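PDB 6O1W: DNA translocase coupling protein, which probably uses ATP to drive DNA transfer during conjugation of plasmid pCW3, as a membrane-associated FtsK/SpoIIIE-family coupling protein. Local coordinates for residues K86-A89 / G90-I94; S143-L146 / R147-W151; A251-V254 / R255-G258. All blocks are in the same frame, centred on the assembly; numbering follows the deposited sequence.

Interaction 1: K86-A89 / G90-I94; sequences KSMA and GDAKI. With BGC (beta-D-glucopyranose), chain D.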
ATOM      1  N   LYS A  86       2.557  21.202   9.201  1.00 28.25           N
ATOM      2  CA  LYS A  86       1.992  19.889   8.971  1.00 28.38           C
ATOM      3  C   LYS A  86       2.446  19.080  10.172  1.00 31.55           C
ATOM      4  O   LYS A  86       3.638  19.055  10.488  1.00 30.45           O
ATOM      5  CB  LYS A  86       2.479  19.288   7.627  1.00 31.40           C
ATOM      6  CG  LYS A  86       2.030  20.054   6.352  1.00 37.06           C
ATOM      7  CD  LYS A  86       0.507  20.386   6.238  1.00 38.04           C
ATOM      8  CE  LYS A  86      -0.442  19.204   6.355  1.00 41.62           C
ATOM      9  NZ  LYS A  86      -0.144  18.147   5.370  1.00 43.83           N
ATOM     10  N   SER A  87       1.503  18.547  10.937  1.00 30.08           N
ATOM     11  CA  SER A  87       1.860  17.821  12.167  1.00 30.83           C
ATOM     12  C   SER A  87       0.941  16.664  12.481  1.00 36.73           C
ATOM     13  O   SER A  87      -0.110  16.542  11.870  1.00 37.93           O
ATOM     14  CB  SER A  87       1.887  18.770  13.367  1.00 32.76           C
ATOM     15  OG  SER A  87       0.626  19.388  13.565  1.00 41.46           O
HETATM   16  N   MSE A  88       1.310  15.870  13.489  1.00 33.43           N
HETATM   17  CA  MSE A  88       0.528  14.761  14.024  1.00 36.08           C
HETATM   18  C   MSE A  88       0.552  14.897  15.531  1.00 40.58           C
HETATM   19  O   MSE A  88       1.619  15.137  16.096  1.00 39.44           O
HETATM   20  CB  MSE A  88       1.142  13.405  13.619  1.00 39.70           C
HETATM   21  CG  MSE A  88       0.863  13.036  12.169  1.00 49.49           C
HETATM   22 SE   MSE A  88       1.712  11.357  11.637  1.00 61.60          SE
HETATM   23  CE  MSE A  88       0.759  10.121  12.835  1.00 58.08           C
ATOM     24  N   ALA A  89      -0.615  14.773  16.182  1.00 37.94           N
ATOM     25  CA  ALA A  89      -0.751  14.867  17.641  1.00 37.44           C
ATOM     26  C   ALA A  89       0.058  13.746  18.297  1.00 42.92           C
ATOM     27  O   ALA A  89       0.122  12.650  17.735  1.00 42.47           O
ATOM     28  CB  ALA A  89      -2.221  14.720  18.024  1.00 37.69           C
ATOM     29  N   GLY A  90       0.672  14.023  19.456  1.00 40.30           N
ATOM     30  CA  GLY A  90       1.402  13.018  20.229  1.00 41.72           C
ATOM     31  C   GLY A  90       0.540  11.799  20.548  1.00 52.74           C
ATOM     32  O   GLY A  90       1.076  10.711  20.774  1.00 54.93           O
ATOM     33  N   ASP A  91      -0.820  11.963  20.552  1.00 51.89           N
ATOM     34  CA  ASP A  91      -1.794  10.878  20.770  1.00 53.18           C
ATOM     35  C   ASP A  91      -1.974   9.943  19.550  1.00 55.14           C
ATOM     36  O   ASP A  91      -2.470   8.826  19.718  1.00 55.82           O
ATOM     37  CB  ASP A  91      -3.161  11.419  21.243  1.00 56.45           C
ATOM     38  CG  ASP A  91      -3.909  12.342  20.284  1.00 77.84           C
ATOM     39  OD1 ASP A  91      -4.377  11.855  19.223  1.00 79.56           O
ATOM     40  OD2 ASP A  91      -4.085  13.535  20.624  1.00 88.82           O
ATOM     41  N   ALA A  92      -1.626  10.416  18.331  1.00 48.42           N
ATOM     42  CA  ALA A  92      -1.738   9.642  17.085  1.00 47.30           C
ATOM     43  C   ALA A  92      -0.447   8.831  16.918  1.00 46.94           C
ATOM     44  O   ALA A  92       0.442   9.189  16.138  1.00 44.95           O
ATOM     45  CB  ALA A  92      -1.979  10.572  15.892  1.00 48.03           C
ATOM     46  N   LYS A  93      -0.351   7.739  17.692  1.00 43.25           N
ATOM     47  CA  LYS A  93       0.828   6.897  17.752  1.00 44.19           C
ATOM     48  C   LYS A  93       0.752   5.646  16.858  1.00 48.08           C
ATOM     49  O   LYS A  93      -0.248   4.923  16.854  1.00 48.10           O
ATOM     50  CB  LYS A  93       1.140   6.531  19.210  1.00 48.34           C
ATOM     51  CG  LYS A  93       2.577   6.069  19.446  1.00 75.17           C
ATOM     52  CD  LYS A  93       3.470   7.169  20.045  1.00 91.57           C
ATOM     53  CE  LYS A  93       4.920   6.737  20.123  1.00100.30           C
ATOM     54  NZ  LYS A  93       5.790   7.782  20.721  1.00104.31           N
ATOM     55  N   ILE A  94       1.809   5.441  16.070  1.00 43.22           N
ATOM     56  CA  ILE A  94       2.025   4.284  15.197  1.00 43.28           C
ATOM     57  C   ILE A  94       3.526   4.017  15.218  1.00 43.60           C
ATOM     58  O   ILE A  94       4.283   4.983  15.284  1.00 42.31           O
ATOM     59  CB  ILE A  94       1.435   4.375  13.737  1.00 47.19           C
ATOM     60  CG1 ILE A  94       1.828   5.653  12.994  1.00 47.85           C
ATOM     61  CG2 ILE A  94      -0.073   4.191  13.729  1.00 50.24           C
ATOM     62  CD1 ILE A  94       1.192   5.751  11.612  1.00 55.64           C
TER
HETATM   63  C2  BGC D 502      -3.357  18.577   2.650  1.00 53.63           C
HETATM   64  C3  BGC D 502      -4.592  17.677   2.632  1.00 52.14           C
HETATM   65  C4  BGC D 502      -4.995  17.279   4.048  1.00 52.83           C
HETATM   66  C5  BGC D 502      -5.118  18.517   4.935  1.00 51.38           C
HETATM   67  C6  BGC D 502      -5.366  18.193   6.390  1.00 49.05           C
HETATM   68  C1  BGC D 502      -3.556  19.750   3.604  1.00 54.67           C
HETATM   69  O1  BGC D 502      -2.366  20.458   3.682  1.00 55.92           O
HETATM   70  O2  BGC D 502      -3.077  19.094   1.354  1.00 57.08           O
HETATM   71  O3  BGC D 502      -4.316  16.503   1.872  1.00 49.75           O
HETATM   72  O4  BGC D 502      -6.217  16.543   4.047  1.00 53.49           O
HETATM   73  O5  BGC D 502      -3.892  19.261   4.897  1.00 52.79           O
HETATM   74  O6  BGC D 502      -4.235  17.564   6.984  1.00 47.04           O
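Met-88, present as selenomethionine, lays its terminal methyl against Ala-92, its CE 3.4 Å from Ala-92 O and 4.1 Å from Ala-92 CB. The chain leaves the strand with CG beside the backbone N and runs straight to SE. It then bends at its last torsion (64°), which swings CE back over the loop. The methyl contact spans the end of strand 82-89, where residues 89-92 form a type I beta turn. The turn is closed by Ala-92 N donating to Ala-89 O at 2.9 Å, with the donor well above the carbonyl plane (56°) rather than on a lone pair. Ala-92 is itself the centre of an inverse gamma turn, marked by a weak bond from Lys-93 N to Asp-91 O, and the chain changes direction twice in quick succession. Asp-91, with CG between its backbone N and carbonyl carbon (chi1 62°), turns its carboxylate to Ala-89, OD2 resting 3.4 Å from Ala-89 CB, while OD1 forms a salt bridge to Arg-41.

Further back on the strand, Lys-86 curls through three successive bends and presents its end to a bound glucose. Its CE lies in van der Waals contact 3.5 Å from BGC O1, and its NZ stands 3.6 Å from BGC O1, longer than a usual hydrogen bond. Polar grip on the glucose comes from Asp-37, Ile-42, Glu-44, Lys-318 and Asp-319, the last also forming a weak, long ion pair with Lys-86 NZ. The exit from the small antiparallel sheet thus combines one backbone bond, a methyl contact and a charge tied to Arg-41; the lysine amine probably contributes general electrostatics to the carboxylate-rich sugar site rather than a directional bond.

Interaction 2: S143-L146 / R147-W151; sequences SVIL and RCILW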
ATOM      1  N   SER A 143       7.671  -3.325  -2.142  1.00 35.25           N
ATOM      2  CA  SER A 143       7.896  -4.705  -2.568  1.00 35.42           C
ATOM      3  C   SER A 143       7.932  -5.691  -1.406  1.00 37.61           C
ATOM      4  O   SER A 143       7.450  -6.819  -1.557  1.00 36.72           O
ATOM      5  CB  SER A 143       9.158  -4.797  -3.418  1.00 39.30           C
ATOM      6  OG  SER A 143       8.800  -4.556  -4.769  1.00 52.94           O
ATOM      7  N   VAL A 144       8.478  -5.251  -0.252  1.00 33.35           N
ATOM      8  CA  VAL A 144       8.558  -5.990   1.016  1.00 33.93           C
ATOM      9  C   VAL A 144       7.138  -6.412   1.485  1.00 34.63           C
ATOM     10  O   VAL A 144       6.943  -7.566   1.867  1.00 34.81           O
ATOM     11  CB  VAL A 144       9.348  -5.167   2.078  1.00 39.10           C
ATOM     12  CG1 VAL A 144       9.025  -5.599   3.500  1.00 38.88           C
ATOM     13  CG2 VAL A 144      10.851  -5.248   1.828  1.00 39.08           C
ATOM     14  N   ILE A 145       6.152  -5.505   1.370  1.00 30.47           N
ATOM     15  CA  ILE A 145       4.730  -5.738   1.714  1.00 31.01           C
ATOM     16  C   ILE A 145       4.182  -6.906   0.916  1.00 31.49           C
ATOM     17  O   ILE A 145       3.526  -7.759   1.488  1.00 31.33           O
ATOM     18  CB  ILE A 145       3.859  -4.463   1.458  1.00 36.02           C
ATOM     19  CG1 ILE A 145       4.229  -3.330   2.424  1.00 37.02           C
ATOM     20  CG2 ILE A 145       2.345  -4.785   1.556  1.00 40.39           C
ATOM     21  CD1 ILE A 145       3.656  -1.972   2.012  1.00 43.89           C
ATOM     22  N   LEU A 146       4.416  -6.918  -0.409  1.00 26.63           N
ATOM     23  CA  LEU A 146       3.944  -7.974  -1.301  1.00 28.08           C
ATOM     24  C   LEU A 146       4.498  -9.344  -0.914  1.00 30.75           C
ATOM     25  O   LEU A 146       3.758 -10.305  -0.957  1.00 29.32           O
ATOM     26  CB  LEU A 146       4.325  -7.635  -2.759  1.00 29.17           C
ATOM     27  CG  LEU A 146       3.713  -6.336  -3.321  1.00 34.17           C
ATOM     28  CD1 LEU A 146       4.088  -6.163  -4.766  1.00 34.07           C
ATOM     29  CD2 LEU A 146       2.189  -6.319  -3.161  1.00 37.88           C
ATOM     30  N   ARG A 147       5.799  -9.423  -0.529  1.00 28.92           N
ATOM     31  CA  ARG A 147       6.454 -10.679  -0.113  1.00 28.87           C
ATOM     32  C   ARG A 147       5.927 -11.156   1.250  1.00 29.69           C
ATOM     33  O   ARG A 147       5.859 -12.359   1.479  1.00 27.78           O
ATOM     34  CB  ARG A 147       7.979 -10.544  -0.117  1.00 28.86           C
ATOM     35  CG  ARG A 147       8.548 -10.382  -1.532  1.00 43.35           C
ATOM     36  CD  ARG A 147      10.058 -10.257  -1.508  1.00 64.03           C
ATOM     37  NE  ARG A 147      10.570  -9.879  -2.826  1.00 89.07           N
ATOM     38  CZ  ARG A 147      10.930  -8.645  -3.169  1.00111.29           C
ATOM     39  NH1 ARG A 147      10.868  -7.655  -2.286  1.00 99.76           N
ATOM     40  NH2 ARG A 147      11.373  -8.394  -4.394  1.00101.85           N
ATOM     41  N   CYS A 148       5.536 -10.208   2.126  1.00 25.95           N
ATOM     42  CA  CYS A 148       4.909 -10.467   3.435  1.00 26.85           C
ATOM     43  C   CYS A 148       3.515 -11.085   3.232  1.00 27.77           C
ATOM     44  O   CYS A 148       3.158 -12.027   3.919  1.00 27.14           O
ATOM     45  CB  CYS A 148       4.808  -9.168   4.230  1.00 28.50           C
ATOM     46  SG  CYS A 148       4.253  -9.401   5.925  1.00 33.51           S
ATOM     47  N   ILE A 149       2.724 -10.536   2.304  1.00 25.59           N
ATOM     48  CA  ILE A 149       1.394 -11.054   1.927  1.00 24.98           C
ATOM     49  C   ILE A 149       1.571 -12.470   1.347  1.00 27.28           C
ATOM     50  O   ILE A 149       0.839 -13.373   1.724  1.00 25.52           O
ATOM     51  CB  ILE A 149       0.705 -10.115   0.901  1.00 28.37           C
ATOM     52  CG1 ILE A 149       0.308  -8.769   1.586  1.00 28.89           C
ATOM     53  CG2 ILE A 149      -0.541 -10.820   0.250  1.00 26.62           C
ATOM     54  CD1 ILE A 149       0.002  -7.680   0.635  1.00 36.72           C
ATOM     55  N   LEU A 150       2.558 -12.647   0.437  1.00 24.60           N
ATOM     56  CA  LEU A 150       2.870 -13.920  -0.213  1.00 23.88           C
ATOM     57  C   LEU A 150       3.167 -14.996   0.821  1.00 28.07           C
ATOM     58  O   LEU A 150       2.618 -16.088   0.722  1.00 29.56           O
ATOM     59  CB  LEU A 150       4.072 -13.735  -1.168  1.00 23.20           C
ATOM     60  CG  LEU A 150       4.683 -14.984  -1.818  1.00 28.04           C
ATOM     61  CD1 LEU A 150       3.610 -15.759  -2.691  1.00 28.40           C
ATOM     62  CD2 LEU A 150       5.915 -14.601  -2.658  1.00 28.04           C
ATOM     63  N   TRP A 151       4.035 -14.686   1.806  1.00 25.97           N
ATOM     64  CA  TRP A 151       4.429 -15.584   2.894  1.00 26.85           C
ATOM     65  C   TRP A 151       3.207 -16.080   3.690  1.00 30.24           C
ATOM     66  O   TRP A 151       3.053 -17.280   3.911  1.00 31.50           O
ATOM     67  CB  TRP A 151       5.418 -14.850   3.821  1.00 26.49           C
ATOM     68  CG  TRP A 151       5.785 -15.672   5.020  1.00 28.25           C
ATOM     69  CD1 TRP A 151       5.382 -15.464   6.308  1.00 31.05           C
ATOM     70  CD2 TRP A 151       6.486 -16.930   5.013  1.00 28.36           C
ATOM     71  NE1 TRP A 151       5.886 -16.453   7.125  1.00 30.67           N
ATOM     72  CE2 TRP A 151       6.554 -17.377   6.352  1.00 32.37           C
ATOM     73  CE3 TRP A 151       7.114 -17.692   4.008  1.00 29.83           C
ATOM     74  CZ2 TRP A 151       7.223 -18.553   6.718  1.00 31.24           C
ATOM     75  CZ3 TRP A 151       7.762 -18.869   4.367  1.00 32.12           C
ATOM     76  CH2 TRP A 151       7.801 -19.294   5.707  1.00 32.69           C
TER
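Ser-143 to Leu-146 and Arg-147 to Trp-151 form consecutive turns of helix 142-155, joined by four regular i to i+4 bonds. Arg-147 N reaches Ser-143 O at 3.3 Å, the longest of the four. The other three are shorter: Cys-148 N to Val-144 O, Ile-149 N to Ile-145 O and Leu-150 N to Leu-146 O are each 3.0 Å.

Side chains one turn apart then meet on different faces of the helix. Those of Ile-145 and Ile-149 pass each other at a slant, with Ile-145 CG2 3.8 Å from Ile-149 CD1; Ile-149 CG1 also lies 3.4 Å from Ile-145 O, covering the carbonyl that its own amide engages. Arg-147, extended from CG to NE, runs back along the helix toward its N-terminal end and brings NH1 to 3.5 Å from Ser-143 CB. Its guanidinium is fixed from outside, by a hydrogen bond from NH2 to Glu-170 O and a cation-pi contact with Phe-171. Ser-143 belongs to the Walker A motif, and its OG makes a weak hydrogen bond with Asp-234, which follows strand 229-233 at a position consistent with the Walker B aspartate. Val-144 contacts ATP in another structure of this protein and Ser-143 is predicted to; the site is empty here.

Trp-151 bonds through NE1 to Asp-102 and meets Trp-100 nearly at right angles. Ile-145 packs on strand 132-135, Leu-146 and Ile-149 on that strand and on 272-278, and Leu-150 on strand 159-163; strand 132-135, the P-loop and helix 142-155 form the strand-loop-helix unit of a P-loop NTPase.

Interaction 3: A251-V254 / R255-G258; sequences AKLV and RIEG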
ATOM      1  N   ALA A 251       2.146  -6.541 -29.365  1.00 41.61           N
ATOM      2  CA  ALA A 251       0.954  -7.384 -29.524  1.00 40.61           C
ATOM      3  C   ALA A 251       0.868  -8.436 -28.400  1.00 41.93           C
ATOM      4  O   ALA A 251      -0.217  -8.688 -27.858  1.00 40.23           O
ATOM      5  CB  ALA A 251       0.963  -8.050 -30.890  1.00 41.21           C
ATOM      6  N   LYS A 252       2.024  -9.009 -28.028  1.00 37.61           N
ATOM      7  CA  LYS A 252       2.158  -9.963 -26.933  1.00 37.50           C
ATOM      8  C   LYS A 252       1.742  -9.287 -25.598  1.00 40.32           C
ATOM      9  O   LYS A 252       0.934  -9.855 -24.862  1.00 39.93           O
ATOM     10  CB  LYS A 252       3.604 -10.448 -26.879  1.00 40.14           C
ATOM     11  CG  LYS A 252       3.841 -11.599 -25.949  1.00 48.47           C
ATOM     12  CD  LYS A 252       5.069 -12.331 -26.415  1.00 61.42           C
ATOM     13  CE  LYS A 252       5.072 -13.701 -25.823  1.00 71.87           C
ATOM     14  NZ  LYS A 252       5.489 -14.718 -26.815  1.00 69.67           N
ATOM     15  N   LEU A 253       2.253  -8.067 -25.321  1.00 35.91           N
ATOM     16  CA  LEU A 253       1.895  -7.287 -24.112  1.00 35.84           C
ATOM     17  C   LEU A 253       0.405  -6.903 -24.094  1.00 37.58           C
ATOM     18  O   LEU A 253      -0.207  -6.905 -23.036  1.00 34.76           O
ATOM     19  CB  LEU A 253       2.782  -6.035 -23.939  1.00 35.19           C
ATOM     20  CG  LEU A 253       4.271  -6.280 -23.588  1.00 39.77           C
ATOM     21  CD1 LEU A 253       5.014  -4.970 -23.407  1.00 39.24           C
ATOM     22  CD2 LEU A 253       4.432  -7.134 -22.348  1.00 38.87           C
ATOM     23  N   VAL A 254      -0.162  -6.572 -25.273  1.00 35.22           N
ATOM     24  CA  VAL A 254      -1.586  -6.257 -25.452  1.00 35.10           C
ATOM     25  C   VAL A 254      -2.396  -7.502 -25.070  1.00 37.01           C
ATOM     26  O   VAL A 254      -3.360  -7.380 -24.331  1.00 37.52           O
ATOM     27  CB  VAL A 254      -1.912  -5.743 -26.891  1.00 39.38           C
ATOM     28  CG1 VAL A 254      -3.422  -5.696 -27.159  1.00 38.85           C
ATOM     29  CG2 VAL A 254      -1.284  -4.373 -27.135  1.00 39.28           C
ATOM     30  N   ARG A 255      -1.978  -8.686 -25.537  1.00 32.80           N
ATOM     31  CA  ARG A 255      -2.640  -9.964 -25.252  1.00 33.51           C
ATOM     32  C   ARG A 255      -2.593 -10.242 -23.749  1.00 36.93           C
ATOM     33  O   ARG A 255      -3.629 -10.519 -23.167  1.00 37.22           O
ATOM     34  CB  ARG A 255      -1.961 -11.082 -26.053  1.00 36.60           C
ATOM     35  CG  ARG A 255      -2.902 -12.135 -26.627  1.00 49.72           C
ATOM     36  CD  ARG A 255      -2.421 -12.654 -27.981  1.00 48.22           C
ATOM     37  NE  ARG A 255      -1.056 -13.183 -27.935  1.00 49.48           N
ATOM     38  CZ  ARG A 255      -0.100 -12.896 -28.815  1.00 52.98           C
ATOM     39  NH1 ARG A 255      -0.351 -12.102 -29.845  1.00 39.23           N
ATOM     40  NH2 ARG A 255       1.115 -13.405 -28.671  1.00 44.40           N
ATOM     41  N   ILE A 256      -1.416 -10.058 -23.107  1.00 32.89           N
ATOM     42  CA  ILE A 256      -1.224 -10.211 -21.656  1.00 32.72           C
ATOM     43  C   ILE A 256      -2.110  -9.232 -20.860  1.00 37.54           C
ATOM     44  O   ILE A 256      -2.655  -9.628 -19.817  1.00 36.88           O
ATOM     45  CB  ILE A 256       0.266 -10.077 -21.261  1.00 34.73           C
ATOM     46  CG1 ILE A 256       1.070 -11.266 -21.807  1.00 33.76           C
ATOM     47  CG2 ILE A 256       0.428  -9.937 -19.716  1.00 35.47           C
ATOM     48  CD1 ILE A 256       2.631 -11.052 -21.851  1.00 35.06           C
ATOM     49  N   GLU A 257      -2.201  -7.946 -21.317  1.00 32.94           N
ATOM     50  CA  GLU A 257      -3.035  -6.922 -20.660  1.00 32.83           C
ATOM     51  C   GLU A 257      -4.523  -7.354 -20.707  1.00 36.76           C
ATOM     52  O   GLU A 257      -5.245  -7.177 -19.716  1.00 36.04           O
ATOM     53  CB  GLU A 257      -2.829  -5.545 -21.310  1.00 34.74           C
ATOM     54  CG  GLU A 257      -3.854  -4.493 -20.906  1.00 49.45           C
ATOM     55  CD  GLU A 257      -3.719  -3.125 -21.549  1.00 72.28           C
ATOM     56  OE1 GLU A 257      -3.203  -3.036 -22.688  1.00 69.88           O
ATOM     57  OE2 GLU A 257      -4.153  -2.138 -20.914  1.00 57.67           O
ATOM     58  N   GLY A 258      -4.939  -7.940 -21.842  1.00 32.09           N
ATOM     59  CA  GLY A 258      -6.280  -8.466 -22.037  1.00 31.75           C
ATOM     60  C   GLY A 258      -6.548  -9.582 -21.039  1.00 36.36           C
ATOM     61  O   GLY A 258      -7.643  -9.640 -20.451  1.00 36.37           O
TER
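Ile-256 fills the tight side of this stretch of helix 247-266, where its CG1 comes within 3.4 Å of Lys-252 O and its CD1 lies 4.3 Å from Leu-253 CD2. With Val-185, Phe-192 and Leu-239 beside it, the isoleucine is buried between helices 185-209 and 237-240. Backbone bonds run evenly beneath: Ile-256 N to Lys-252 O and Glu-257 N to Leu-253 O, at 2.9 and 2.8 Å.

The other side is looser. Exposed Arg-255, bent at its second and third torsions, folds back so that one face of its guanidinium lies over Lys-252 CA, 4.0 Å above the plane and offset toward the rim. Val-254 is exposed too, its side chain turned generally away from the following turn except where CB sits beside Arg-255 N.

Glu-257 forms a salt bridge to Lys-242 in a nearby loop. Lys-252 NZ and Arg-255 NH2 are 4.9 Å apart, but acids of helix 185-209 pair with them, Asp-186 with the lysine and Glu-189 with the arginine. Helices 247-266 and 185-209 are thus joined by apolar packing and by these two outside acids, which probably offset the like charges of the neighbouring basic groups.

Overall arrangement
The three contacts lie in series along the chain and never touch. Interaction 1 sits where the small antiparallel sheet hands over to the large mixed sheet, and holds Lys-86 of one glucose pocket. Interaction 2 occupies the P-loop helix, its centre about 27 Å from that of interaction 1; it holds Val-144, an ATP contact in another structure of the protein, and Ser-143, predicted to be one, though no ATP is bound here. Interaction 3 is on a peripheral helix of the same FtsK/SpoIIIE family region, about 26 Å from interaction 2 between centres and away from the annotated sites. Interactions 1 and 3, with centres about 45 Å apart, flank the chain's centre on opposite sides, so the nucleotide-binding helix falls between the inter-sheet loop and the peripheral helix.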